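PDB 1AQ0: 1,3-1,4-beta-glucanase from Hordeum vulgare, which hydrolyses mixed-linkage 1,3-1,4-beta-D-glucans of the kind found in cereal cell walls, as a family 17 glycoside hydrolase. Local coordinates for residues P104-V109 and V155-R160; Y5-N10 and A34-A39. All coordinates share one frame; numbering follows the deposited sequence.

In the fold
Both contacts belong to one (beta/alpha)8 (TIM) barrel of glycoside hydrolase family 17, and they illustrate two kinds of packing found in such a barrel. Interaction 2 comes first along the chain: it joins the loop after strand 2-4 to the start of helix 37-43, next to strand 29-32. Interaction 1 follows, pairing helix 102-115 with helix 145-161, two members of the outer helical layer on either side of strand 122-128 in the sequence. The centres of the two contacts are 26 Å apart and their nearest atoms about 11 Å, so they do not touch. Helix-helix packing and the packing of a strand-end loop on a helix start thus occur at separate places in one domain.

Interaction 1: residues P104-V109 and V155-R160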
# COMPACT_ATOMS: atom_id res chain seq x y z
N PRO A 104 -22.28 -17.88 2.41
CA PRO A 104 -22.35 -19.33 2.14
C PRO A 104 -21.97 -19.64 0.68
O PRO A 104 -21.19 -20.56 0.41
CB PRO A 104 -23.81 -19.65 2.41
CG PRO A 104 -24.15 -18.71 3.50
CD PRO A 104 -23.53 -17.42 3.04
N ALA A 105 -22.51 -18.85 -0.25
CA ALA A 105 -22.23 -19.04 -1.67
C ALA A 105 -20.74 -18.82 -1.98
O ALA A 105 -20.14 -19.58 -2.73
CB ALA A 105 -23.09 -18.11 -2.51
N MET A 106 -20.16 -17.78 -1.39
CA MET A 106 -18.74 -17.49 -1.62
C MET A 106 -17.86 -18.61 -1.07
O MET A 106 -16.90 -19.01 -1.72
CB MET A 106 -18.34 -16.15 -0.99
CG MET A 106 -18.92 -14.91 -1.68
SD MET A 106 -18.23 -13.37 -1.01
CE MET A 106 -19.39 -12.95 0.19
N LYS A 107 -18.21 -19.11 0.11
CA LYS A 107 -17.46 -20.20 0.74
C LYS A 107 -17.48 -21.43 -0.14
O LYS A 107 -16.45 -22.06 -0.37
CB LYS A 107 -18.07 -20.58 2.09
CG LYS A 107 -17.70 -19.72 3.28
CD LYS A 107 -18.49 -20.21 4.50
CE LYS A 107 -17.62 -20.40 5.73
NZ LYS A 107 -17.37 -19.13 6.48
N ASN A 108 -18.67 -21.78 -0.63
CA ASN A 108 -18.83 -22.95 -1.48
C ASN A 108 -18.08 -22.83 -2.80
O ASN A 108 -17.46 -23.80 -3.25
CB ASN A 108 -20.32 -23.26 -1.72
CG ASN A 108 -21.01 -23.82 -0.48
OD1 ASN A 108 -20.35 -24.28 0.45
ND2 ASN A 108 -22.33 -23.79 -0.47
N VAL A 109 -18.12 -21.65 -3.42
CA VAL A 109 -17.41 -21.44 -4.68
C VAL A 109 -15.91 -21.51 -4.39
O VAL A 109 -15.15 -22.14 -5.13
CB VAL A 109 -17.77 -20.08 -5.32
CG1 VAL A 109 -16.93 -19.84 -6.56
CG2 VAL A 109 -19.25 -20.04 -5.67
N VAL A 155 -16.72 -9.04 4.86
CA VAL A 155 -15.38 -8.48 5.01
C VAL A 155 -14.47 -9.46 5.75
O VAL A 155 -13.31 -9.65 5.38
CB VAL A 155 -15.43 -7.11 5.76
CG1 VAL A 155 -14.04 -6.65 6.13
CG2 VAL A 155 -16.11 -6.06 4.88
N GLN A 156 -15.01 -10.13 6.77
CA GLN A 156 -14.25 -11.11 7.55
C GLN A 156 -13.86 -12.31 6.70
O GLN A 156 -12.75 -12.82 6.82
CB GLN A 156 -15.04 -11.53 8.80
CG GLN A 156 -15.14 -10.40 9.84
CD GLN A 156 -16.30 -10.56 10.82
OE1 GLN A 156 -16.82 -11.67 11.02
NE2 GLN A 156 -16.70 -9.45 11.45
N PHE A 157 -14.74 -12.73 5.80
CA PHE A 157 -14.46 -13.85 4.91
C PHE A 157 -13.34 -13.45 3.95
O PHE A 157 -12.42 -14.23 3.70
CB PHE A 157 -15.71 -14.25 4.11
CG PHE A 157 -15.43 -15.16 2.94
CD1 PHE A 157 -15.26 -16.53 3.12
CD2 PHE A 157 -15.32 -14.64 1.65
CE1 PHE A 157 -14.97 -17.36 2.04
CE2 PHE A 157 -15.04 -15.47 0.57
CZ PHE A 157 -14.86 -16.83 0.76
N LEU A 158 -13.43 -12.23 3.43
CA LEU A 158 -12.44 -11.70 2.49
C LEU A 158 -11.08 -11.56 3.14
O LEU A 158 -10.05 -11.87 2.52
CB LEU A 158 -12.91 -10.35 1.93
CG LEU A 158 -14.24 -10.34 1.18
CD1 LEU A 158 -14.63 -8.92 0.81
CD2 LEU A 158 -14.14 -11.21 -0.06
N ALA A 159 -11.06 -11.09 4.39
CA ALA A 159 -9.81 -10.92 5.12
C ALA A 159 -9.11 -12.27 5.27
O ALA A 159 -7.92 -12.40 4.99
CB ALA A 159 -10.07 -10.31 6.48
N ARG A 160 -9.88 -13.29 5.65
CA ARG A 160 -9.33 -14.62 5.84
C ARG A 160 -8.83 -15.30 4.56
O ARG A 160 -7.91 -16.10 4.60
CB ARG A 160 -10.34 -15.54 6.53
CG ARG A 160 -10.74 -15.11 7.94
CD ARG A 160 -11.73 -16.08 8.59
NE ARG A 160 -12.48 -16.86 7.60
CZ ARG A 160 -13.81 -16.85 7.46
NH1 ARG A 160 -14.57 -16.10 8.25
NH2 ARG A 160 -14.37 -17.60 6.52
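Phe157 reaches from its helix into the angle between Met106 and Lys107, and the contact is organised round its ring. With CG anti to the backbone N (chi1 166°), the side chain projects at helix 102-115, where two neighbouring residues receive its two sides. Met106 meets the CD2 and CE2 side, its CB lying 3.7 Å from Phe157 CE2. The methionine chain runs on extended through chi2, and SD stands 5.0 Å from the centroid of the Phe157 ring in an oblique Met-aromatic contact, 52° off the normal. Lys107 takes the CD1 and CE1 side: its CG is 3.8 Å from Phe157 CE1, and the lysine chain and the phenylalanine run past one another in opposite directions. CZ at the end of the ring meets Met106 backbone, with Met106 O 3.9 Å away.

This is side-by-side packing of successive outer helices in a TIM barrel, nearly parallel at 20° and with segment axes 11.1 Å apart, a spacing that a phenylalanine can bridge. On the barrel side Met106 also rests on Val90 of strand 84-92 and on Val123 and Thr125 of strand 122-128, so it links the helix pair to the sheet beneath.

Toward solvent the character changes. The Arg160 chain bends at chi3 and lays one guanidinium face over Phe157 CA, which stands 3.9 Å from the plane and toward its rim, while Lys107 NZ comes up at the guanidinium edge, 3.4 Å from Arg160 NH2. Both groups are donors and carry like charge, an approach that would be unfavourable by itself; both residues are exposed, where solvent can probably screen the charges.

Interaction 2: residues Y5-N10 and A34-A39; sequences YGMSAN and APNQAA
A helix N-cap next to a strand-end loop of the TIM barrel forms the setting here: Asn36 caps helix 37-43, and Met7, from the loop after strand 2-4, leans on the cap. Across the two segments the touching is by van der Waals contact. Asn36 has CG anti to its own N (chi1 -178°), which carries the amide back over the first turn. There OD1 accepts from Ala39 N at 2.9 Å, with the donor in the carbonyl plane and an N-H...O angle of 157°, so the bond fixes the amide's rotation and satisfies a backbone N-H at the helix start.

Met7, extended beyond CG, crosses this amide at a slant. Its SD lies 3.8 Å from Asn36 CG, at much the same distance from ND2, and CE continues past it to 4.0 Å from Ala39 CB. The same methyl sits 3.6 Å above the plane of the Tyr5 ring, over its centre, a CH-pi arrangement within the loop. Tyr5 CE2 in turn approaches Ala39 CB at 4.2 Å, meeting it obliquely. The Met7 methyl is therefore set among an aromatic ring, a capping side chain and an alanine.

Replacing Asn36 by an alanine would probably leave Ala39 N without its capping acceptor and deprive the Met7 sulfur of the amide it packs on.

Leu32 of strand 29-32 backs the group, touching Tyr5, Met7 and Ala39, while helix 15-25 meets Tyr5 through Ala15 and Val18, so the loop is wedged between strand 29-32 and helices 15-25 and 37-43.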
# COMPACT_ATOMS: atom_id res chain seq x y z
N TYR A 5 -18.07 -5.58 -19.65
CA TYR A 5 -18.70 -6.01 -20.89
C TYR A 5 -20.18 -6.31 -20.61
O TYR A 5 -20.56 -7.47 -20.42
CB TYR A 5 -17.95 -7.24 -21.40
CG TYR A 5 -18.35 -7.80 -22.75
CD1 TYR A 5 -19.39 -7.25 -23.50
CD2 TYR A 5 -17.68 -8.91 -23.26
CE1 TYR A 5 -19.76 -7.81 -24.73
CE2 TYR A 5 -18.04 -9.47 -24.48
CZ TYR A 5 -19.08 -8.92 -25.21
OH TYR A 5 -19.42 -9.51 -26.40
N GLY A 6 -20.98 -5.25 -20.51
CA GLY A 6 -22.41 -5.40 -20.28
C GLY A 6 -23.09 -5.92 -21.54
O GLY A 6 -22.75 -5.49 -22.65
N MET A 7 -24.09 -6.78 -21.38
CA MET A 7 -24.78 -7.37 -22.52
C MET A 7 -26.30 -7.17 -22.57
O MET A 7 -27.00 -7.93 -23.24
CB MET A 7 -24.44 -8.86 -22.62
CG MET A 7 -22.97 -9.17 -22.79
SD MET A 7 -22.64 -10.94 -22.71
CE MET A 7 -20.87 -10.98 -22.69
N SER A 8 -26.82 -6.16 -21.88
CA SER A 8 -28.26 -5.92 -21.88
C SER A 8 -28.63 -5.09 -23.10
O SER A 8 -29.01 -3.93 -23.00
CB SER A 8 -28.69 -5.19 -20.60
OG SER A 8 -28.28 -5.91 -19.44
N ALA A 9 -28.52 -5.71 -24.27
CA ALA A 9 -28.82 -5.05 -25.52
C ALA A 9 -29.07 -6.12 -26.58
O ALA A 9 -28.65 -7.27 -26.42
CB ALA A 9 -27.66 -4.15 -25.94
N ASN A 10 -29.71 -5.73 -27.67
CA ASN A 10 -30.02 -6.68 -28.74
C ASN A 10 -29.30 -6.38 -30.05
O ASN A 10 -29.60 -7.00 -31.08
CB ASN A 10 -31.53 -6.70 -28.99
CG ASN A 10 -32.09 -5.34 -29.38
OD1 ASN A 10 -31.37 -4.47 -29.89
ND2 ASN A 10 -33.37 -5.14 -29.13
N ALA A 34 -21.94 -12.61 -16.07
CA ALA A 34 -22.42 -13.98 -16.11
C ALA A 34 -21.40 -14.74 -16.95
O ALA A 34 -20.69 -14.13 -17.75
CB ALA A 34 -23.81 -14.05 -16.75
N PRO A 35 -21.26 -16.05 -16.72
CA PRO A 35 -20.30 -16.83 -17.50
C PRO A 35 -20.81 -17.09 -18.91
O PRO A 35 -21.15 -18.22 -19.27
CB PRO A 35 -20.14 -18.10 -16.68
CG PRO A 35 -21.48 -18.28 -16.07
CD PRO A 35 -21.87 -16.88 -15.66
N ASN A 36 -20.89 -16.03 -19.70
CA ASN A 36 -21.35 -16.10 -21.08
C ASN A 36 -20.41 -16.97 -21.89
O ASN A 36 -19.22 -16.68 -22.02
CB ASN A 36 -21.43 -14.69 -21.67
CG ASN A 36 -21.96 -14.69 -23.09
OD1 ASN A 36 -21.19 -14.69 -24.05
ND2 ASN A 36 -23.27 -14.69 -23.23
N GLN A 37 -20.96 -18.02 -22.48
CA GLN A 37 -20.21 -18.99 -23.26
C GLN A 37 -19.51 -18.44 -24.49
O GLN A 37 -18.37 -18.80 -24.74
CB GLN A 37 -21.13 -20.16 -23.65
CG GLN A 37 -21.65 -20.93 -22.45
CD GLN A 37 -22.94 -21.67 -22.72
OE1 GLN A 37 -24.03 -21.13 -22.52
NE2 GLN A 37 -22.83 -22.91 -23.17
N ALA A 38 -20.18 -17.59 -25.25
CA ALA A 38 -19.58 -17.01 -26.45
C ALA A 38 -18.36 -16.17 -26.06
O ALA A 38 -17.30 -16.25 -26.69
CB ALA A 38 -20.61 -16.17 -27.18
N ALA A 39 -18.52 -15.37 -25.01
CA ALA A 39 -17.44 -14.51 -24.53
C ALA A 39 -16.27 -15.32 -23.97
O ALA A 39 -15.12 -15.03 -24.29
CB ALA A 39 -17.96 -13.54 -23.48